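Local coordinates for alginate lyase AlgAT5 (Defluviitalea, PDB 5ZQI), which cleaves the glycosidic bonds of the seaweed polysaccharide alginate, probably by beta-elimination, as a member of polysaccharide lyase family 7, at residues 216-219 with 225-228; 173-178 with 184-189; 62-67 with 82-87; 92-97 with 101-106. One frame throughout, in Å; residues are numbered along the deposited sequence.

Interaction 1 (216-219 with 225-228); sequences IKVY and KLTY
Ile216 pairs with Tyr228, Lys217 with Thr227 and Val218 with Leu226, as strands 216-219 and 225-228 run antiparallel at 175° with their axes 4.7 Å apart. The Ile216-Tyr228 pair is hydrogen-bonded in both directions, and Ile216 N reaches Tyr228 O at 2.8 Å. Farther along, Val218 N donates to Leu226 O, but the return is split: Val218 O takes Lys225 N at 2.9 Å and, more weakly, Leu226 N at 3.3 Å. With two residues thus set opposite one, Lys225 and Leu226 form a classic beta bulge, and the bond from Lys225 is the straighter of the pair.

Ile216, Val218, Leu226 and Tyr228 share one face of this hairpin. There the CG2 methyl of Val218, anti to its own carbonyl carbon, meets CD2 of Leu226 at 4.2 Å, the two branches crossing at a slant. Ile216 CD1 approaches Tyr228 CD2 at 4.3 Å, a loose apolar contact. The other face bears Lys217 and Thr227, lying side by side; the extended lysine passes the threonine with its aliphatic part, CG standing 3.9 Å from Thr227 OG1.

Strand 223-229 is the outermost of its sheet at this end, whereas Lys217 and Tyr219 bond through their backbones to strand 205-212. The apolar face packs against Ile174 of strand 172-179 and Leu192 of strand 190-194, joining two sheets of the beta-sandwich.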
loop_
_atom_site.group_PDB
_atom_site.type_symbol
_atom_site.label_atom_id
_atom_site.label_comp_id
_atom_site.label_asym_id
_atom_site.label_seq_id
_atom_site.Cartn_x
_atom_site.Cartn_y
_atom_site.Cartn_z
ATOM N N ILE A 216 16.151 7.418 -1.339
ATOM C CA ILE A 216 15.196 6.369 -1.016
ATOM C C ILE A 216 15.780 5.033 -1.474
ATOM O O ILE A 216 16.196 4.887 -2.629
ATOM C CB ILE A 216 13.827 6.628 -1.674
ATOM C CG1 ILE A 216 13.219 7.945 -1.194
ATOM C CG2 ILE A 216 12.893 5.428 -1.361
ATOM C CD1 ILE A 216 12.028 8.410 -2.021
ATOM N N LYS A 217 15.882 4.089 -0.547
ATOM C CA LYS A 217 16.331 2.735 -0.841
ATOM C C LYS A 217 15.152 1.769 -0.774
ATOM O O LYS A 217 14.300 1.875 0.116
ATOM C CB LYS A 217 17.420 2.300 0.146
ATOM C CG LYS A 217 18.721 3.021 -0.051
ATOM C CD LYS A 217 19.767 2.626 0.982
ATOM C CE LYS A 217 21.105 3.313 0.674
ATOM N NZ LYS A 217 22.087 3.153 1.784
ATOM N N VAL A 218 15.102 0.818 -1.717
ATOM C CA VAL A 218 14.089 -0.240 -1.715
ATOM C C VAL A 218 14.790 -1.588 -1.781
ATOM O O VAL A 218 15.632 -1.805 -2.660
ATOM C CB VAL A 218 13.102 -0.094 -2.887
ATOM C CG1 VAL A 218 11.971 -1.121 -2.780
ATOM C CG2 VAL A 218 12.487 1.317 -2.909
ATOM N N TYR A 219 14.396 -2.490 -0.890
ATOM C CA TYR A 219 14.878 -3.852 -0.790
ATOM C C TYR A 219 13.737 -4.823 -1.080
ATOM O O TYR A 219 12.571 -4.561 -0.738
ATOM C CB TYR A 219 15.434 -4.150 0.610
ATOM C CG TYR A 219 16.543 -3.258 1.120
ATOM C CD1 TYR A 219 16.277 -1.954 1.536
ATOM C CD2 TYR A 219 17.858 -3.703 1.170
ATOM C CE1 TYR A 219 17.283 -1.130 2.003
ATOM C CE2 TYR A 219 18.861 -2.882 1.640
ATOM C CZ TYR A 219 18.567 -1.608 2.059
ATOM O OH TYR A 219 19.610 -0.820 2.516
ATOM N N LYS A 225 17.568 -3.212 -4.234
ATOM C CA LYS A 225 17.216 -3.154 -5.651
ATOM C C LYS A 225 17.218 -1.752 -6.247
ATOM O O LYS A 225 17.327 -1.625 -7.471
ATOM C CB LYS A 225 15.831 -3.763 -5.876
ATOM C CG LYS A 225 15.721 -5.203 -5.464
ATOM C CD LYS A 225 16.412 -6.087 -6.468
ATOM C CE LYS A 225 16.037 -7.542 -6.247
ATOM N NZ LYS A 225 16.815 -8.394 -7.201
ATOM N N LEU A 226 17.167 -0.709 -5.421
ATOM C CA LEU A 226 17.107 0.672 -5.890
ATOM C C LEU A 226 17.661 1.593 -4.818
ATOM O O LEU A 226 17.324 1.449 -3.637
ATOM C CB LEU A 226 15.667 1.099 -6.205
ATOM C CG LEU A 226 15.441 2.593 -6.521
ATOM C CD1 LEU A 226 16.087 3.027 -7.816
ATOM C CD2 LEU A 226 13.926 2.791 -6.550
ATOM N N THR A 227 18.512 2.525 -5.237
ATOM C CA THR A 227 18.892 3.709 -4.472
ATOM C C THR A 227 18.587 4.931 -5.335
ATOM O O THR A 227 19.138 5.072 -6.432
ATOM C CB THR A 227 20.364 3.655 -4.095
ATOM O OG1 THR A 227 20.647 2.425 -3.417
ATOM C CG2 THR A 227 20.718 4.796 -3.136
ATOM N N TYR A 228 17.686 5.789 -4.852
ATOM C CA TYR A 228 17.056 6.829 -5.670
ATOM C C TYR A 228 17.165 8.183 -4.997
ATOM O O TYR A 228 16.646 8.369 -3.900
ATOM C CB TYR A 228 15.594 6.431 -5.910
ATOM C CG TYR A 228 14.688 7.385 -6.626
ATOM C CD1 TYR A 228 14.985 7.858 -7.884
ATOM C CD2 TYR A 228 13.496 7.784 -6.033
ATOM C CE1 TYR A 228 14.112 8.729 -8.528
ATOM C CE2 TYR A 228 12.625 8.637 -6.674
ATOM C CZ TYR A 228 12.946 9.108 -7.922
ATOM O OH TYR A 228 12.061 9.961 -8.551
#

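Interaction 2 (173-178 with 184-189); sequences VIMIRL and FVEGDG. With SO4 (sulfate ion), chain B.
Arg177 reaches along Phe184 and then over the carboxylate of Glu186. Cross-strand pairing sets CB of Arg177 above the phenylalanine face, 4.2 Å from the ring centroid in a CH-pi contact. Beyond CB, CG stands anti to the backbone N (chi1 -171°) and the chain is extended as far as NE, which brings CD to 3.6 Å from Phe184 CZ and the guanidinium to Glu186. There NH1 makes a salt bridge to Glu186 OE1 at 3.1 Å; its hydrogen bond is weak and bent, while Glu186 OE2 sits over one guanidinium face. At the guanidinium edge, NH2 donates at 2.7 Å to O4 of a sulfate ion.

The framework is an antiparallel hairpin in which the Met175-Glu186 and Arg177-Phe184 pairs are each doubly hydrogen-bonded. Met175 CE rests 3.2 Å from Glu186 OE1, and on the other face Ile174 CB meets Val185 CG1 at 4.0 Å. Beyond the hairpin, Glu179 pairs with Arg177 NE and His160 bonds to NH2. A methionine in place of Arg177 would probably leave Glu186 without its cationic mate and the sulfate without one of its donors.

Tyr118 and Lys158 also bind the sulfate, probably from the crystallisation liquor; the site is consistent with a surface suited to anionic groups, such as alginate carboxylates.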
loop_
_atom_site.group_PDB
_atom_site.type_symbol
_atom_site.label_atom_id
_atom_site.label_comp_id
_atom_site.label_asym_id
_atom_site.label_seq_id
_atom_site.Cartn_x
_atom_site.Cartn_y
_atom_site.Cartn_z
ATOM N N VAL A 173 5.426 9.525 -4.494
ATOM C CA VAL A 173 6.867 9.708 -4.602
ATOM C C VAL A 173 7.461 8.426 -5.176
ATOM O O VAL A 173 8.115 8.452 -6.225
ATOM C CB VAL A 173 7.457 10.078 -3.236
ATOM C CG1 VAL A 173 8.991 10.204 -3.344
ATOM C CG2 VAL A 173 6.908 11.415 -2.712
ATOM N N ILE A 174 7.200 7.294 -4.536
ATOM C CA ILE A 174 7.412 5.998 -5.173
ATOM C C ILE A 174 6.226 5.088 -4.870
ATOM O O ILE A 174 5.518 5.254 -3.876
ATOM C CB ILE A 174 8.730 5.300 -4.754
ATOM C CG1 ILE A 174 8.738 4.976 -3.268
ATOM C CG2 ILE A 174 9.946 6.101 -5.171
ATOM C CD1 ILE A 174 9.711 3.834 -2.909
ATOM N N MET A 175 6.028 4.100 -5.750
ATOM C CA MET A 175 5.026 3.071 -5.560
ATOM C C MET A 175 5.605 1.695 -5.881
ATOM O O MET A 175 6.399 1.540 -6.819
ATOM C CB MET A 175 3.770 3.295 -6.430
ATOM C CG MET A 175 3.120 4.664 -6.231
ATOM S SD MET A 175 1.452 4.815 -6.865
ATOM C CE MET A 175 1.788 4.505 -8.589
ATOM N N ILE A 176 5.205 0.707 -5.087
ATOM C CA ILE A 176 5.503 -0.696 -5.341
ATOM C C ILE A 176 4.388 -1.237 -6.225
ATOM O O ILE A 176 3.247 -1.351 -5.787
ATOM C CB ILE A 176 5.629 -1.479 -4.032
ATOM C CG1 ILE A 176 6.580 -0.767 -3.055
ATOM C CG2 ILE A 176 6.100 -2.929 -4.313
ATOM C CD1 ILE A 176 8.001 -0.520 -3.559
ATOM N N ARG A 177 4.727 -1.613 -7.454
ATOM C CA ARG A 177 3.742 -1.844 -8.502
ATOM C C ARG A 177 3.940 -3.227 -9.106
ATOM O O ARG A 177 5.066 -3.621 -9.430
ATOM C CB ARG A 177 3.873 -0.773 -9.570
ATOM C CG ARG A 177 2.769 -0.764 -10.609
ATOM C CD ARG A 177 2.831 0.552 -11.432
ATOM N NE ARG A 177 1.810 0.524 -12.476
ATOM C CZ ARG A 177 0.851 1.423 -12.648
ATOM N NH1 ARG A 177 0.824 2.517 -11.920
ATOM N NH2 ARG A 177 -0.032 1.237 -13.603
ATOM N N LEU A 178 2.838 -3.940 -9.300
ATOM C CA LEU A 178 2.824 -5.213 -10.019
ATOM C C LEU A 178 1.992 -5.042 -11.280
ATOM O O LEU A 178 0.839 -4.614 -11.207
ATOM C CB LEU A 178 2.264 -6.336 -9.161
ATOM C CG LEU A 178 2.321 -7.701 -9.850
ATOM C CD1 LEU A 178 3.714 -8.267 -10.000
ATOM C CD2 LEU A 178 1.413 -8.684 -9.076
ATOM N N PHE A 184 7.916 -4.024 -9.673
ATOM C CA PHE A 184 8.913 -2.984 -9.852
ATOM C C PHE A 184 8.551 -1.767 -9.017
ATOM O O PHE A 184 7.464 -1.670 -8.453
ATOM C CB PHE A 184 9.069 -2.611 -11.343
ATOM C CG PHE A 184 7.833 -2.052 -11.985
ATOM C CD1 PHE A 184 6.904 -2.887 -12.551
ATOM C CD2 PHE A 184 7.617 -0.682 -12.035
ATOM C CE1 PHE A 184 5.761 -2.382 -13.151
ATOM C CE2 PHE A 184 6.465 -0.162 -12.629
ATOM C CZ PHE A 184 5.552 -1.015 -13.196
ATOM N N VAL A 185 9.514 -0.863 -8.887
ATOM C CA VAL A 185 9.323 0.419 -8.220
ATOM C C VAL A 185 9.053 1.455 -9.294
ATOM O O VAL A 185 9.839 1.581 -10.257
ATOM C CB VAL A 185 10.539 0.821 -7.364
ATOM C CG1 VAL A 185 10.229 2.067 -6.582
ATOM C CG2 VAL A 185 10.972 -0.308 -6.489
ATOM N N GLU A 186 7.941 2.184 -9.143
ATOM C CA GLU A 186 7.535 3.248 -10.056
ATOM C C GLU A 186 7.683 4.609 -9.384
ATOM O O GLU A 186 7.441 4.758 -8.177
ATOM C CB GLU A 186 6.079 3.046 -10.494
ATOM C CG GLU A 186 5.709 3.803 -11.746
ATOM C CD GLU A 186 4.223 3.697 -12.107
ATOM O OE1 GLU A 186 3.374 4.208 -11.323
ATOM O OE2 GLU A 186 3.901 3.121 -13.150
ATOM N N GLY A 187 8.138 5.594 -10.158
ATOM C CA GLY A 187 8.168 6.973 -9.738
ATOM C C GLY A 187 7.845 7.868 -10.914
ATOM O O GLY A 187 8.365 7.655 -12.008
ATOM N N ASP A 188 6.987 8.861 -10.693
ATOM C CA ASP A 188 6.566 9.792 -11.750
ATOM C C ASP A 188 6.030 9.023 -12.955
ATOM O O ASP A 188 6.237 9.401 -14.113
ATOM C CB ASP A 188 7.709 10.725 -12.163
ATOM C CG ASP A 188 8.133 11.646 -11.038
ATOM O OD1 ASP A 188 7.265 12.018 -10.220
ATOM O OD2 ASP A 188 9.330 11.990 -10.966
ATOM N N GLY A 189 5.345 7.920 -12.674
ATOM C CA GLY A 189 4.717 7.129 -13.712
ATOM C C GLY A 189 5.650 6.343 -14.597
ATOM O O GLY A 189 5.212 5.842 -15.635
HETATM S S SO4 B . -1.611 4.406 -15.253
HETATM O O1 SO4 B . -1.427 4.055 -16.661
HETATM O O2 SO4 B . -0.447 5.140 -14.760
HETATM O O3 SO4 B . -2.815 5.218 -15.101
HETATM O O4 SO4 B . -1.743 3.193 -14.447
#

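Interaction 3 (62-67 with 82-87); sequences LDLTNW and PELDSY
Trp67 meets Leu84 through its backbone carbonyl, against whose oxygen the CD2 methyl of Leu84 lies at 3.5 Å, while the indole leads off to the other side. At the indole's edge, in its plane, stands Asp63 O, 3.5 Å from Trp67 CD1; farther round, the ring touches Leu123 and Glu125 of strand 120-127 and Leu264 and Val266 of strand 256-269. The second flat group, the carboxylate of Asp63, is turned back on its own segment. Its OD1 takes the hydroxyl of Thr65 on the syn lone pair, with OG1 at 2.7 Å, and the Thr65 backbone N from the anti side, 35° out of plane, at 3.1 Å. The backbone bond closes an Asx turn, and two donors on one oxygen hold the carboxylate in place.

Across the contact, two leucines do the rest. Leu84 has CG anti to its backbone N (chi1 -179°), which sends its branches toward Leu64; the two side chains cross at about a right angle, with Leu64 CD1 at 4.1 Å from Leu84 CG. Leu84 itself rides on a short helical turn, where Asp85 N bonds back to Pro82 O.

Polar groups here bond within their own segment or to residues outside both, and Gln81, next to Pro82 in the chain, bridges the two loops by donating from NE2 to Leu64 O. What joins 62-67 to 82-87 directly is apolar contact between buried groups, which depends on shape and exclusion of water more than on directed bonds.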
loop_
_atom_site.group_PDB
_atom_site.type_symbol
_atom_site.label_atom_id
_atom_site.label_comp_id
_atom_site.label_asym_id
_atom_site.label_seq_id
_atom_site.Cartn_x
_atom_site.Cartn_y
_atom_site.Cartn_z
ATOM N N LEU A 62 -2.183 -6.897 12.575
ATOM C CA LEU A 62 -1.299 -5.776 12.302
ATOM C C LEU A 62 -1.512 -4.714 13.370
ATOM O O LEU A 62 -2.614 -4.576 13.908
ATOM C CB LEU A 62 -1.583 -5.175 10.922
ATOM C CG LEU A 62 -1.521 -6.142 9.747
ATOM C CD1 LEU A 62 -1.924 -5.317 8.482
ATOM C CD2 LEU A 62 -0.219 -6.827 9.581
ATOM N N ASP A 63 -0.439 -3.987 13.698
ATOM C CA ASP A 63 -0.519 -2.863 14.636
ATOM C C ASP A 63 -1.100 -1.690 13.866
ATOM O O ASP A 63 -0.383 -1.038 13.099
ATOM C CB ASP A 63 0.851 -2.513 15.199
ATOM C CG ASP A 63 0.808 -1.363 16.170
ATOM O OD1 ASP A 63 -0.284 -0.805 16.389
ATOM O OD2 ASP A 63 1.890 -1.003 16.703
ATOM N N LEU A 64 -2.391 -1.411 14.062
ATOM C CA LEU A 64 -3.072 -0.377 13.295
ATOM C C LEU A 64 -3.130 0.964 14.005
ATOM O O LEU A 64 -3.776 1.901 13.508
ATOM C CB LEU A 64 -4.469 -0.844 12.906
ATOM C CG LEU A 64 -4.531 -2.061 11.983
ATOM C CD1 LEU A 64 -6.039 -2.438 11.763
ATOM C CD2 LEU A 64 -3.824 -1.843 10.670
ATOM N N THR A 65 -2.440 1.094 15.135
ATOM C CA THR A 65 -2.492 2.293 15.953
ATOM C C THR A 65 -2.301 3.567 15.143
ATOM O O THR A 65 -3.057 4.531 15.302
ATOM C CB THR A 65 -1.428 2.196 17.041
ATOM O OG1 THR A 65 -1.623 1.000 17.815
ATOM C CG2 THR A 65 -1.457 3.422 17.964
ATOM N N ASN A 66 -1.256 3.624 14.330
ATOM C CA ASN A 66 -0.866 4.838 13.623
ATOM C C ASN A 66 -1.156 4.697 12.136
ATOM O O ASN A 66 -0.328 5.026 11.285
ATOM C CB ASN A 66 0.604 5.158 13.879
ATOM C CG ASN A 66 0.808 5.917 15.150
ATOM O OD1 ASN A 66 -0.096 6.618 15.624
ATOM N ND2 ASN A 66 1.986 5.773 15.735
ATOM N N TRP A 67 -2.374 4.259 11.831
ATOM C CA TRP A 67 -2.852 4.217 10.467
ATOM C C TRP A 67 -4.305 4.669 10.440
ATOM O O TRP A 67 -5.012 4.599 11.435
ATOM C CB TRP A 67 -2.771 2.809 9.889
ATOM C CG TRP A 67 -1.401 2.165 9.724
ATOM C CD1 TRP A 67 -0.808 1.269 10.555
ATOM C CD2 TRP A 67 -0.490 2.375 8.642
ATOM N NE1 TRP A 67 0.412 0.893 10.046
ATOM C CE2 TRP A 67 0.627 1.551 8.864
ATOM C CE3 TRP A 67 -0.529 3.159 7.487
ATOM C CZ2 TRP A 67 1.702 1.526 8.010
ATOM C CZ3 TRP A 67 0.547 3.134 6.627
ATOM C CH2 TRP A 67 1.639 2.303 6.876
ATOM N N PRO A 82 -10.401 5.924 16.915
ATOM C CA PRO A 82 -10.365 4.572 17.487
ATOM C C PRO A 82 -11.271 3.533 16.837
ATOM O O PRO A 82 -11.150 2.344 17.157
ATOM C CB PRO A 82 -10.816 4.798 18.942
ATOM C CG PRO A 82 -11.752 5.992 18.845
ATOM C CD PRO A 82 -11.150 6.870 17.758
ATOM N N GLU A 83 -12.163 3.957 15.935
ATOM C CA GLU A 83 -13.052 2.999 15.294
ATOM C C GLU A 83 -12.287 1.920 14.533
ATOM O O GLU A 83 -12.721 0.769 14.502
ATOM C CB GLU A 83 -14.006 3.729 14.360
ATOM C CG GLU A 83 -15.004 4.605 15.061
ATOM C CD GLU A 83 -14.468 6.014 15.442
ATOM O OE1 GLU A 83 -13.354 6.387 14.973
ATOM O OE2 GLU A 83 -15.183 6.728 16.182
ATOM N N LEU A 84 -11.129 2.243 13.962
ATOM C CA LEU A 84 -10.401 1.251 13.180
ATOM C C LEU A 84 -9.987 0.051 14.024
ATOM O O LEU A 84 -9.903 -1.066 13.501
ATOM C CB LEU A 84 -9.182 1.908 12.516
ATOM C CG LEU A 84 -8.304 1.037 11.636
ATOM C CD1 LEU A 84 -9.061 0.446 10.473
ATOM C CD2 LEU A 84 -7.095 1.828 11.085
ATOM N N ASP A 85 -9.755 0.243 15.323
ATOM C CA ASP A 85 -9.359 -0.873 16.172
ATOM C C ASP A 85 -10.384 -2.005 16.173
ATOM O O ASP A 85 -10.023 -3.162 16.402
ATOM C CB ASP A 85 -9.147 -0.378 17.607
ATOM C CG ASP A 85 -8.626 -1.469 18.540
ATOM O OD1 ASP A 85 -7.529 -1.987 18.262
ATOM O OD2 ASP A 85 -9.316 -1.828 19.524
ATOM N N SER A 86 -11.662 -1.707 15.968
ATOM C CA SER A 86 -12.692 -2.739 15.997
ATOM C C SER A 86 -13.350 -2.959 14.635
ATOM O O SER A 86 -14.393 -3.624 14.560
ATOM C CB SER A 86 -13.758 -2.397 17.052
ATOM O OG SER A 86 -14.412 -1.185 16.724
ATOM N N TYR A 87 -12.763 -2.439 13.570
ATOM C CA TYR A 87 -13.392 -2.443 12.250
ATOM C C TYR A 87 -12.967 -3.645 11.403
ATOM O O TYR A 87 -11.783 -4.022 11.359
ATOM C CB TYR A 87 -13.053 -1.152 11.493
ATOM C CG TYR A 87 -13.719 -1.085 10.133
ATOM C CD1 TYR A 87 -15.049 -0.688 10.000
ATOM C CD2 TYR A 87 -13.028 -1.474 8.987
ATOM C CE1 TYR A 87 -15.641 -0.652 8.741
ATOM C CE2 TYR A 87 -13.629 -1.442 7.722
ATOM C CZ TYR A 87 -14.938 -1.074 7.626
ATOM O OH TYR A 87 -15.558 -1.099 6.384
#

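Interaction 4 (92-97 with 101-106); sequences YFHVND and AVVFKA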
loop_
_atom_site.group_PDB
_atom_site.type_symbol
_atom_site.label_atom_id
_atom_site.label_comp_id
_atom_site.label_asym_id
_atom_site.label_seq_id
_atom_site.Cartn_x
_atom_site.Cartn_y
_atom_site.Cartn_z
ATOM N N TYR A 92 -13.785 -6.483 1.928
ATOM C CA TYR A 92 -12.682 -5.608 1.545
ATOM C C TYR A 92 -11.530 -5.524 2.526
ATOM O O TYR A 92 -10.419 -5.188 2.083
ATOM C CB TYR A 92 -13.213 -4.172 1.272
ATOM C CG TYR A 92 -14.273 -4.146 0.193
ATOM C CD1 TYR A 92 -13.996 -4.593 -1.089
ATOM C CD2 TYR A 92 -15.554 -3.723 0.466
ATOM C CE1 TYR A 92 -14.961 -4.582 -2.066
ATOM C CE2 TYR A 92 -16.538 -3.752 -0.488
ATOM C CZ TYR A 92 -16.247 -4.177 -1.739
ATOM O OH TYR A 92 -17.244 -4.156 -2.683
ATOM N N PHE A 93 -11.738 -5.853 3.808
ATOM C CA PHE A 93 -10.714 -5.592 4.843
ATOM C C PHE A 93 -10.948 -6.522 6.032
ATOM O O PHE A 93 -11.744 -6.220 6.919
ATOM C CB PHE A 93 -10.750 -4.129 5.258
ATOM C CG PHE A 93 -9.769 -3.741 6.355
ATOM C CD1 PHE A 93 -8.425 -3.602 6.075
ATOM C CD2 PHE A 93 -10.208 -3.486 7.650
ATOM C CE1 PHE A 93 -7.551 -3.204 7.063
ATOM C CE2 PHE A 93 -9.344 -3.102 8.637
ATOM C CZ PHE A 93 -7.989 -2.944 8.337
ATOM N N HIS A 94 -10.300 -7.649 5.998
ATOM C CA HIS A 94 -10.563 -8.704 6.963
ATOM C C HIS A 94 -9.443 -9.687 7.092
ATOM O O HIS A 94 -8.627 -9.740 6.314
ATOM C CB HIS A 94 -11.873 -9.435 6.530
ATOM C CG HIS A 94 -11.775 -10.202 5.287
ATOM N ND1 HIS A 94 -12.014 -9.661 4.071
ATOM C CD2 HIS A 94 -11.383 -11.455 5.053
ATOM C CE1 HIS A 94 -11.799 -10.564 3.145
ATOM N NE2 HIS A 94 -11.415 -11.658 3.713
ATOM N N VAL A 95 -9.503 -10.478 8.164
ATOM C CA VAL A 95 -8.475 -11.497 8.360
ATOM C C VAL A 95 -8.750 -12.692 7.451
ATOM O O VAL A 95 -9.905 -13.118 7.273
ATOM C CB VAL A 95 -8.402 -11.925 9.837
ATOM C CG1 VAL A 95 -7.340 -13.012 10.064
ATOM C CG2 VAL A 95 -8.118 -10.697 10.717
ATOM N N ASN A 96 -7.680 -13.259 6.892
ATOM C CA ASN A 96 -7.830 -14.386 5.993
ATOM C C ASN A 96 -8.280 -15.640 6.759
ATOM O O ASN A 96 -8.344 -15.679 7.995
ATOM C CB ASN A 96 -6.530 -14.644 5.225
ATOM C CG ASN A 96 -5.341 -15.033 6.122
ATOM O OD1 ASN A 96 -5.455 -15.199 7.327
ATOM N ND2 ASN A 96 -4.193 -15.220 5.501
ATOM N N ASP A 97 -8.626 -16.678 5.995
ATOM C CA ASP A 97 -9.120 -17.913 6.608
ATOM C C ASP A 97 -8.079 -18.545 7.533
ATOM O O ASP A 97 -8.426 -19.118 8.574
ATOM C CB ASP A 97 -9.521 -18.911 5.523
ATOM C CG ASP A 97 -10.760 -18.487 4.769
ATOM O OD1 ASP A 97 -11.501 -17.620 5.276
ATOM O OD2 ASP A 97 -11.003 -19.033 3.669
ATOM N N ALA A 101 -3.093 -13.182 8.229
ATOM C CA ALA A 101 -2.837 -12.020 7.390
ATOM C C ALA A 101 -4.127 -11.246 7.202
ATOM O O ALA A 101 -5.224 -11.773 7.391
ATOM C CB ALA A 101 -2.258 -12.416 6.033
ATOM N N VAL A 102 -3.980 -9.982 6.835
ATOM C CA VAL A 102 -5.117 -9.114 6.531
ATOM C C VAL A 102 -5.281 -9.014 5.023
ATOM O O VAL A 102 -4.331 -8.669 4.306
ATOM C CB VAL A 102 -4.928 -7.713 7.136
ATOM C CG1 VAL A 102 -6.099 -6.795 6.802
ATOM C CG2 VAL A 102 -4.777 -7.780 8.640
ATOM N N VAL A 103 -6.485 -9.294 4.558
ATOM C CA VAL A 103 -6.874 -9.226 3.156
ATOM C C VAL A 103 -7.356 -7.818 2.836
ATOM O O VAL A 103 -8.222 -7.273 3.539
ATOM C CB VAL A 103 -7.987 -10.244 2.864
ATOM C CG1 VAL A 103 -8.443 -10.121 1.387
ATOM C CG2 VAL A 103 -7.553 -11.644 3.179
ATOM N N PHE A 104 -6.773 -7.221 1.786
ATOM C CA PHE A 104 -7.184 -5.921 1.252
ATOM C C PHE A 104 -7.682 -6.172 -0.168
ATOM O O PHE A 104 -6.931 -6.691 -1.002
ATOM C CB PHE A 104 -6.039 -4.912 1.216
ATOM C CG PHE A 104 -5.453 -4.551 2.555
ATOM C CD1 PHE A 104 -4.553 -5.401 3.193
ATOM C CD2 PHE A 104 -5.756 -3.342 3.155
ATOM C CE1 PHE A 104 -4.004 -5.023 4.412
ATOM C CE2 PHE A 104 -5.211 -2.983 4.355
ATOM C CZ PHE A 104 -4.336 -3.816 4.987
ATOM N N LYS A 105 -8.909 -5.747 -0.463
ATOM C CA LYS A 105 -9.509 -5.904 -1.788
ATOM C C LYS A 105 -10.055 -4.567 -2.255
ATOM O O LYS A 105 -10.759 -3.905 -1.505
ATOM C CB LYS A 105 -10.633 -6.959 -1.766
ATOM C CG LYS A 105 -11.443 -7.015 -3.056
ATOM C CD LYS A 105 -12.470 -8.130 -3.022
ATOM C CE LYS A 105 -13.391 -8.050 -4.237
ATOM N NZ LYS A 105 -14.402 -9.129 -4.308
ATOM N N ALA A 106 -9.784 -4.195 -3.509
ATOM C CA ALA A 106 -10.440 -3.053 -4.139
ATOM C C ALA A 106 -10.847 -3.438 -5.550
ATOM O O ALA A 106 -9.997 -3.786 -6.375
ATOM C CB ALA A 106 -9.537 -1.810 -4.130
#
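A beta hairpin joins strands 93-95 and 102-106, and its turn end is fastened by Asn96 and Ala101. Asn96 N donates to Ala101 O at 2.9 Å, and Ala101 N returns to the side-chain OD1 at 3.2 Å, coming from above the amide plane instead of on a lone pair. The amide is turned back to that position by chi1 of 63°, and OD1 also accepts from Asp100 N within the turn, while ND2 bonds to Glu260. With an alanine in place of Asn96, the backbone N of Ala101 and of Asp100 would probably lose their shared acceptor and Glu260 its amide donor, which is likely to let the turn move more freely.

Next along, His94 and Val103 form a doubly hydrogen-bonded pair, the imidazole folded over so that Val103 CB lies 4.0 Å from its centroid, in a CH-pi contact with the face. The opposite side of the hairpin is apolar, with Val95 and Val102 beside two phenylalanines: Phe93 turns its edge toward the face of Phe104 in an offset edge-to-face pair, centroids 5.4 Å apart and planes at 65°. Phe93 CE1 also touches Val102 CG1 at 3.9 Å.

Strand 93-95 is the outermost of its sheet, and strand 102-107 bonds on its far side to strand 256-269. Helix 58-61 covers Phe93, Val95 and Val102, and strand 120-127 meets both phenylalanines.

Overall arrangement
Three of the contacts are antiparallel hairpins; interaction 3 instead joins two loops. Interactions 1 and 4 lie at opposite ends of the same seven-stranded sheet, their centres 28 Å apart, whereas interaction 2 belongs to the other sheet. Interactions 1 and 2 meet face to face across the sandwich, Val218 CG2 lying 3.7 Å from Ile174 CD1. Interactions 3 and 4 meet at Phe93, which Leu64, Leu84 and Tyr87 touch. Burial and chemistry vary with place: interaction 1 is partly exposed at a sheet edge, interaction 2 is buried yet carries charge toward a bound anion, interaction 3 is apolar, and interaction 4 combines aromatic packing with an amide-fastened turn.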